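PDB 5C94: Non-structural protein 9 from Avian infectious bronchitis virus, which probably binds single-stranded RNA as a homodimer and serves as an accessory subunit of the coronavirus replication machinery. Local coordinates for residues V44-T49 and K95-I100; S59-N62 and N66-Y69; D71-C76 and I100-V105. All coordinates share one frame; numbering follows the deposited sequence. Where two conformers were deposited one is given.

All three contacts belong to one small, strand-rich domain, the coronavirus nsp9 barrel, which carries a single helix, 99-109, near its C-terminus. Contacts 1 and 3 are neighbours, their centres about 5 Å apart: they share Ile100, and their segments alternate along the chain in the order 44-49, 71-76, 95-100, 100-105. Together they set the start of helix 99-109 against strand 42-50 and the loop before strand 76-82, and both touch the second subunit. Contact 2 is a hairpin lying in sequence between 44-49 and 71-76, its centre about 15 Å from that of contact 1 and 18 Å from that of contact 3; Phe60 packs on Val45. Helix placement and dimer surface thus lie apart from the hairpin.

Contact 1. Residues V44-T49 and K95-I100; sequences VVAAIT and KNTRSI
Thr97 turns its side chain onto the backbone of Ala46, and nearly all of this small contact is made by that pair. CG2, anti to the backbone N, comes to 4.3 Å from Ala46 CB, methyl to methyl. OG1, beside the backbone N at chi1 -69°, sits 3.5 Å from Ala46 O, where the hydroxyl only packs, for its hydrogen bond goes to Ile94 O. The denser packing is around Ala46, which is buried and whose methyl is enclosed by Val101 and Val105 of helix 99-109 as well as by Thr97; a classic beta bulge places Ala46 and Ala47 both opposite Tyr35 of strand 30-39. On the same strand Val45 O is a marginal neighbour. The loop side is looser: Thr97 is partly exposed, the chain runs on toward solvent beyond it, and the side chain of Arg98, the N-cap residue, leads off to Leu9 O. Here the connection out of strand 85-93 passes over strand 42-50 into the C-terminal helix of the nsp9 fold. With its hydroxyl so engaged, Thr97 meets Ala46 by van der Waals contact alone, while the polar tie to the strand is the backbone pairing of Ala46 with Ile94.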
loop_
_atom_site.group_PDB
_atom_site.type_symbol
_atom_site.label_atom_id
_atom_site.label_comp_id
_atom_site.label_asym_id
_atom_site.label_seq_id
_atom_site.Cartn_x
_atom_site.Cartn_y
_atom_site.Cartn_z
ATOM N N VAL A 44 -8.483 1.091 -11.632
ATOM C CA VAL A 44 -9.041 2.039 -10.675
ATOM C C VAL A 44 -7.988 3.113 -10.355
ATOM O O VAL A 44 -6.929 2.803 -9.810
ATOM C CB VAL A 44 -9.514 1.313 -9.400
ATOM C CG1 VAL A 44 -9.925 2.306 -8.285
ATOM C CG2 VAL A 44 -10.670 0.346 -9.741
ATOM N N VAL A 45 -8.252 4.362 -10.743
ATOM C CA VAL A 45 -7.319 5.441 -10.447
ATOM C C VAL A 45 -7.467 5.845 -8.974
ATOM O O VAL A 45 -8.577 6.077 -8.484
ATOM C CB VAL A 45 -7.530 6.663 -11.380
ATOM C CG1 VAL A 45 -6.434 7.679 -11.187
ATOM C CG2 VAL A 45 -7.499 6.222 -12.818
ATOM N N ALA A 46 -6.334 5.915 -8.279
ATOM C CA ALA A 46 -6.298 6.077 -6.829
ATOM C C ALA A 46 -5.755 7.435 -6.362
ATOM O O ALA A 46 -6.164 7.976 -5.322
ATOM C CB ALA A 46 -5.455 4.963 -6.231
ATOM N N ALA A 47 -4.806 7.971 -7.121
ATOM C CA ALA A 47 -4.083 9.148 -6.678
ATOM C C ALA A 47 -3.400 9.839 -7.839
ATOM O O ALA A 47 -3.156 9.220 -8.874
ATOM C CB ALA A 47 -3.058 8.769 -5.628
ATOM N N ILE A 48 -3.107 11.127 -7.677
ATOM C CA ILE A 48 -2.219 11.798 -8.623
ATOM C C ILE A 48 -1.100 12.482 -7.848
ATOM O O ILE A 48 -1.263 12.785 -6.664
ATOM C CB ILE A 48 -2.958 12.832 -9.517
ATOM C CG1 ILE A 48 -3.289 14.091 -8.725
ATOM C CG2 ILE A 48 -4.217 12.219 -10.176
ATOM C CD1 ILE A 48 -3.313 15.335 -9.578
ATOM N N THR A 49 0.050 12.665 -8.495
ATOM C CA THR A 49 1.122 13.474 -7.918
ATOM C C THR A 49 1.467 14.681 -8.790
ATOM O O THR A 49 1.299 14.660 -10.020
ATOM C CB THR A 49 2.413 12.657 -7.678
ATOM O OG1 THR A 49 2.832 12.026 -8.895
ATOM C CG2 THR A 49 2.183 11.615 -6.600
ATOM N N LYS A 95 -11.221 11.382 -4.415
ATOM C CA LYS A 95 -12.339 11.372 -3.482
ATOM C C LYS A 95 -12.922 9.975 -3.378
ATOM O O LYS A 95 -13.235 9.361 -4.408
ATOM C CB LYS A 95 -13.426 12.354 -3.927
ATOM C CG LYS A 95 -13.921 13.302 -2.847
ATOM C CD LYS A 95 -12.898 14.411 -2.616
ATOM C CE LYS A 95 -13.447 15.555 -1.773
ATOM N NZ LYS A 95 -12.381 16.554 -1.438
ATOM N N ASN A 96 -13.019 9.477 -2.139
ATOM C CA ASN A 96 -13.672 8.199 -1.819
ATOM C C ASN A 96 -12.911 6.950 -2.222
ATOM O O ASN A 96 -13.501 5.882 -2.363
ATOM C CB ASN A 96 -15.065 8.129 -2.446
ATOM C CG ASN A 96 -15.942 9.289 -2.033
ATOM O OD1 ASN A 96 -16.610 9.906 -2.869
ATOM N ND2 ASN A 96 -15.923 9.615 -0.737
ATOM N N THR A 97 -11.606 7.078 -2.406
ATOM C CA THR A 97 -10.793 5.926 -2.720
ATOM C C THR A 97 -10.819 5.000 -1.506
ATOM O O THR A 97 -10.821 5.468 -0.369
ATOM C CB THR A 97 -9.356 6.345 -3.086
ATOM O OG1 THR A 97 -9.379 7.036 -4.340
ATOM C CG2 THR A 97 -8.450 5.122 -3.213
ATOM N N ARG A 98 -10.893 3.696 -1.748
ATOM C CA ARG A 98 -10.864 2.714 -0.667
ATOM C C ARG A 98 -9.545 2.800 0.109
ATOM O O ARG A 98 -8.490 3.102 -0.470
ATOM C CB ARG A 98 -11.044 1.303 -1.220
ATOM C CG ARG A 98 -12.442 1.009 -1.740
ATOM C CD ARG A 98 -12.767 -0.484 -1.583
ATOM N NE ARG A 98 -12.100 -1.332 -2.566
ATOM C CZ ARG A 98 -11.598 -2.543 -2.318
ATOM N NH1 ARG A 98 -11.646 -3.064 -1.099
ATOM N NH2 ARG A 98 -11.025 -3.230 -3.295
ATOM N N SER A 99 -9.605 2.521 1.410
ATOM C CA SER A 99 -8.441 2.637 2.287
ATOM C C SER A 99 -7.288 1.728 1.862
ATOM O O SER A 99 -6.115 2.116 1.924
ATOM C CB SER A 99 -8.834 2.316 3.728
ATOM O OG SER A 99 -9.695 3.304 4.252
ATOM N N ILE A 100 -7.627 0.515 1.434
ATOM C CA ILE A 100 -6.614 -0.440 1.039
ATOM C C ILE A 100 -5.942 0.053 -0.245
ATOM O O ILE A 100 -4.738 -0.120 -0.433
ATOM C CB ILE A 100 -7.216 -1.864 0.876
ATOM C CG1 ILE A 100 -6.113 -2.900 0.700
ATOM C CG2 ILE A 100 -8.215 -1.945 -0.271
ATOM C CD1 ILE A 100 -6.634 -4.341 0.732
#

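Contact 2. Residues S59-N62 and N66-Y69; sequences SFLN and NQIY
Ser59 OG is gripped from two directions: it receives Gln67 NE2 at 2.6 Å and gives its own proton to Ile68 O at 2.8 Å. The side chain of Gln67, bent at chi2 (78°), brings its amide back to the serine. Ile68 O has a second donor, Phe60 N at 3.3 Å, and the two reach it from opposite faces of its carbonyl plane. In return Ile68 N gives a straight bond to Phe60 O (2.9 Å, 179°), completing the antiparallel hydrogen-bonded pair. At the turn end, Asn62 N meets Asn66 O in the carbonyl plane, while Asn62 OD1 takes Asn66 N at 2.8 Å; the side-chain oxygen thus does a backbone acceptor's work where the strands part. Side chains also meet on both faces of the sheet. Ser59 OG stands 3.2 Å above one face of the Tyr69 ring, offset toward its rim, and on the face of Phe60 and Ile68 the ring atom CE1 makes an apolar contact at 3.5 Å with Ile68 CD1. The result is a surface beta hairpin of strands 57-61 and 67-71. Strand 67-71 is outermost in the sheet within this chain, whereas strand 57-61 passes the pairing inward, through Ser59 and Val20, to strand 12-22.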
loop_
_atom_site.group_PDB
_atom_site.type_symbol
_atom_site.label_atom_id
_atom_site.label_comp_id
_atom_site.label_asym_id
_atom_site.label_seq_id
_atom_site.Cartn_x
_atom_site.Cartn_y
_atom_site.Cartn_z
ATOM N N SER A 59 -8.290 14.533 -14.343
ATOM C CA SER A 59 -8.989 14.042 -15.525
ATOM C C SER A 59 -8.186 13.010 -16.307
ATOM O O SER A 59 -6.956 13.095 -16.433
ATOM C CB SER A 59 -9.364 15.207 -16.437
ATOM O OG SER A 59 -10.329 14.792 -17.380
ATOM N N PHE A 60 -8.907 12.032 -16.834
ATOM C CA PHE A 60 -8.294 10.939 -17.573
ATOM C C PHE A 60 -9.362 10.121 -18.308
ATOM O O PHE A 60 -10.574 10.361 -18.158
ATOM C CB PHE A 60 -7.490 10.051 -16.628
ATOM C CG PHE A 60 -8.228 9.689 -15.370
ATOM C CD1 PHE A 60 -9.216 8.703 -15.387
ATOM C CD2 PHE A 60 -7.937 10.333 -14.169
ATOM C CE1 PHE A 60 -9.911 8.367 -14.226
ATOM C CE2 PHE A 60 -8.622 10.003 -12.992
ATOM C CZ PHE A 60 -9.615 9.019 -13.023
ATOM N N LEU A 61 -8.946 9.164 -19.109
ATOM C CA LEU A 61 -9.885 8.267 -19.766
ATOM C C LEU A 61 -10.229 7.110 -18.876
ATOM O O LEU A 61 -9.400 6.655 -18.151
ATOM C CB LEU A 61 -9.311 7.732 -21.056
ATOM C CG LEU A 61 -9.066 8.687 -22.207
ATOM C CD1 LEU A 61 -8.606 7.956 -23.437
ATOM C CD2 LEU A 61 -10.269 9.536 -22.512
ATOM N N ASN A 62 -11.457 6.639 -18.934
ATOM C CA ASN A 62 -11.852 5.447 -18.211
ATOM C C ASN A 62 -11.703 4.171 -19.025
ATOM O O ASN A 62 -11.156 4.202 -20.121
ATOM C CB ASN A 62 -13.263 5.568 -17.659
ATOM C CG ASN A 62 -14.321 5.593 -18.722
ATOM O OD1 ASN A 62 -14.054 5.576 -19.894
ATOM N ND2 ASN A 62 -15.539 5.654 -18.293
ATOM N N ASN A 66 -13.532 6.846 -22.287
ATOM C CA ASN A 66 -14.202 8.139 -22.172
ATOM C C ASN A 66 -13.486 9.113 -21.229
ATOM O O ASN A 66 -12.871 8.683 -20.243
ATOM C CB ASN A 66 -15.633 7.926 -21.689
ATOM C CG ASN A 66 -16.458 7.115 -22.661
ATOM O OD1 ASN A 66 -16.266 7.192 -23.877
ATOM N ND2 ASN A 66 -17.371 6.313 -22.128
ATOM N N GLN A 67 -13.585 10.417 -21.517
ATOM C CA GLN A 67 -12.992 11.460 -20.657
ATOM C C GLN A 67 -13.809 11.761 -19.394
ATOM O O GLN A 67 -14.940 12.263 -19.472
ATOM C CB GLN A 67 -12.802 12.769 -21.439
ATOM C CG GLN A 67 -11.937 13.816 -20.687
ATOM C CD GLN A 67 -10.437 13.512 -20.772
ATOM O OE1 GLN A 67 -9.986 12.824 -21.690
ATOM N NE2 GLN A 67 -9.667 13.997 -19.796
ATOM N N ILE A 68 -13.237 11.480 -18.229
ATOM C CA ILE A 68 -13.958 11.752 -16.988
ATOM C C ILE A 68 -13.190 12.684 -16.059
ATOM O O ILE A 68 -11.989 12.918 -16.237
ATOM C CB ILE A 68 -14.280 10.467 -16.215
ATOM C CG1 ILE A 68 -13.015 9.871 -15.623
ATOM C CG2 ILE A 68 -14.995 9.440 -17.111
ATOM C CD1 ILE A 68 -13.302 9.022 -14.400
ATOM N N TYR A 69 -13.907 13.217 -15.072
ATOM C CA TYR A 69 -13.336 14.092 -14.057
ATOM C C TYR A 69 -13.601 13.537 -12.651
ATOM O O TYR A 69 -14.670 12.983 -12.371
ATOM C CB TYR A 69 -13.894 15.511 -14.229
ATOM C CG TYR A 69 -13.476 16.117 -15.564
ATOM C CD1 TYR A 69 -14.182 15.829 -16.743
ATOM C CD2 TYR A 69 -12.354 16.938 -15.660
ATOM C CE1 TYR A 69 -13.787 16.358 -17.971
ATOM C CE2 TYR A 69 -11.957 17.472 -16.876
ATOM C CZ TYR A 69 -12.672 17.180 -18.027
ATOM O OH TYR A 69 -12.258 17.712 -19.231
#

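Contact 3. Residues D71-C76 and I100-V105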
loop_
_atom_site.group_PDB
_atom_site.type_symbol
_atom_site.label_atom_id
_atom_site.label_comp_id
_atom_site.label_asym_id
_atom_site.label_seq_id
_atom_site.Cartn_x
_atom_site.Cartn_y
_atom_site.Cartn_z
ATOM N N ASP A 71 -12.871 14.372 -8.281
ATOM C CA ASP A 71 -12.468 15.274 -7.209
ATOM C C ASP A 71 -11.256 14.722 -6.454
ATOM O O ASP A 71 -11.050 13.506 -6.377
ATOM C CB ASP A 71 -13.644 15.498 -6.247
ATOM C CG ASP A 71 -14.771 16.324 -6.873
ATOM O OD1 ASP A 71 -14.511 17.144 -7.786
ATOM O OD2 ASP A 71 -15.935 16.128 -6.468
ATOM N N LEU A 72 -10.470 15.625 -5.885
ATOM C CA LEU A 72 -9.288 15.253 -5.119
ATOM C C LEU A 72 -9.454 15.602 -3.633
ATOM O O LEU A 72 -9.982 16.660 -3.299
ATOM C CB LEU A 72 -8.054 15.963 -5.694
ATOM C CG LEU A 72 -7.785 15.735 -7.180
ATOM C CD1 LEU A 72 -6.594 16.561 -7.645
ATOM C CD2 LEU A 72 -7.548 14.249 -7.431
ATOM N N ASP A 73 -9.004 14.716 -2.747
ATOM C CA ASP A 73 -8.825 15.072 -1.344
ATOM C C ASP A 73 -7.703 16.111 -1.223
ATOM O O ASP A 73 -6.951 16.340 -2.175
ATOM C CB ASP A 73 -8.496 13.836 -0.512
ATOM C CG ASP A 73 -9.681 12.889 -0.362
ATOM O OD1 ASP A 73 -10.838 13.307 -0.583
ATOM O OD2 ASP A 73 -9.449 11.716 0.003
ATOM N N PRO A 74 -7.577 16.761 -0.059
ATOM C CA PRO A 74 -6.400 17.642 0.019
ATOM C C PRO A 74 -5.095 16.827 -0.047
ATOM O O PRO A 74 -5.095 15.663 0.335
ATOM C CB PRO A 74 -6.562 18.326 1.374
ATOM C CG PRO A 74 -8.064 18.139 1.722
ATOM C CD PRO A 74 -8.422 16.823 1.151
ATOM N N PRO A 75 -3.998 17.435 -0.520
ATOM C CA PRO A 75 -2.781 16.664 -0.778
ATOM C C PRO A 75 -1.920 16.386 0.471
ATOM O O PRO A 75 -1.885 17.225 1.366
ATOM C CB PRO A 75 -2.024 17.568 -1.756
ATOM C CG PRO A 75 -2.376 18.962 -1.269
ATOM C CD PRO A 75 -3.848 18.855 -0.907
ATOM N N CYS A 76 -1.270 15.215 0.510
ATOM C CA CYS A 76 -0.134 14.920 1.397
ATOM C C CYS A 76 1.087 15.519 0.737
ATOM O O CYS A 76 1.119 15.591 -0.493
ATOM C CB CYS A 76 0.156 13.425 1.501
ATOM S SG CYS A 76 -1.194 12.311 1.611
ATOM N N ILE A 100 -7.627 0.515 1.434
ATOM C CA ILE A 100 -6.614 -0.440 1.039
ATOM C C ILE A 100 -5.942 0.053 -0.245
ATOM O O ILE A 100 -4.738 -0.120 -0.433
ATOM C CB ILE A 100 -7.216 -1.864 0.876
ATOM C CG1 ILE A 100 -6.113 -2.900 0.700
ATOM C CG2 ILE A 100 -8.215 -1.945 -0.271
ATOM C CD1 ILE A 100 -6.634 -4.341 0.732
ATOM N N VAL A 101 -6.710 0.719 -1.101
ATOM C CA VAL A 101 -6.163 1.214 -2.351
ATOM C C VAL A 101 -5.277 2.430 -2.092
ATOM O O VAL A 101 -4.230 2.587 -2.735
ATOM C CB VAL A 101 -7.280 1.544 -3.362
ATOM C CG1 VAL A 101 -6.711 2.189 -4.598
ATOM C CG2 VAL A 101 -8.030 0.269 -3.752
ATOM N N ARG A 102 -5.674 3.278 -1.140
ATOM C CA ARG A 102 -4.806 4.381 -0.712
ATOM C C ARG A 102 -3.468 3.858 -0.196
ATOM O O ARG A 102 -2.411 4.398 -0.510
ATOM C CB ARG A 102 -5.469 5.220 0.383
ATOM C CG ARG A 102 -6.718 5.962 -0.061
ATOM C CD ARG A 102 -7.349 6.751 1.081
ATOM N NE ARG A 102 -8.671 7.227 0.693
ATOM C CZ ARG A 102 -8.958 8.496 0.416
ATOM N NH1 ARG A 102 -8.022 9.431 0.510
ATOM N NH2 ARG A 102 -10.187 8.836 0.061
ATOM N N GLY A 103 -3.527 2.808 0.616
ATOM C CA GLY A 103 -2.331 2.217 1.178
ATOM C C GLY A 103 -1.434 1.659 0.091
ATOM O O GLY A 103 -0.202 1.784 0.172
ATOM N N MET A 104 -2.037 1.061 -0.930
ATOM C CA MET A 104 -1.255 0.482 -2.007
ATOM C C MET A 104 -0.381 1.514 -2.704
ATOM O O MET A 104 0.775 1.240 -3.009
ATOM C CB MET A 104 -2.169 -0.198 -3.009
ATOM C CG MET A 104 -2.701 -1.507 -2.496
ATOM S SD MET A 104 -3.382 -2.457 -3.845
ATOM C CE MET A 104 -2.139 -2.178 -5.100
ATOM N N VAL A 105 -0.933 2.702 -2.941
ATOM C CA VAL A 105 -0.152 3.804 -3.485
ATOM C C VAL A 105 0.977 4.187 -2.527
ATOM O O VAL A 105 2.117 4.386 -2.955
ATOM C CB VAL A 105 -1.018 5.053 -3.752
ATOM C CG1 VAL A 105 -0.138 6.220 -4.221
ATOM C CG2 VAL A 105 -2.091 4.761 -4.784
#
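Arg102 and Asp73 meet end-on across a wide separation of their backbones, whose CA atoms stand 11.4 Å apart. The arginine spans most of it: its chain is extended from CG to NE and carries the guanidinium away from helix 99-109 toward the loop 71-76. The two side chains approach at about a right angle, yet their flat ends are nearly coplanar, the carboxylate and guanidinium planes only 11° apart. Both terminal nitrogens converge on one oxygen. NH1 donates to Asp73 OD2 at 2.7 Å and NH2 to the same OD2 at 3.0 Å, the oxygen lying close to the guanidinium plane and being met nearly along its C-O axis. This is a forked salt bridge on a single acceptor, distinct from the paired form in which each nitrogen takes its own carboxylate oxygen; the NH2 branch is the more bent, at 138° against 151° for NH1. The bridge ties the loop between strands 67-71 and 76-82 to the single C-terminal helix of the nsp9 fold, the helix through which coronavirus nsp9 proteins characteristically dimerise. Arg102 NE is held as well, by Thr97 O, so the guanidinium is fixed from its NE side as well as its end, which would restrict its rotation. The other carboxylate oxygen, Asp73 OD1, has a long, weak ion pair with Lys95 NZ. Both partners are buried, where a lone charge would be costly; pairing them probably offsets that cost and keeps both ionised. Phe93 of strand 85-93 packs on Arg102, and Pro2 of the second subunit, probably part of a cloning remnant, rests against both Asp73 and Arg102.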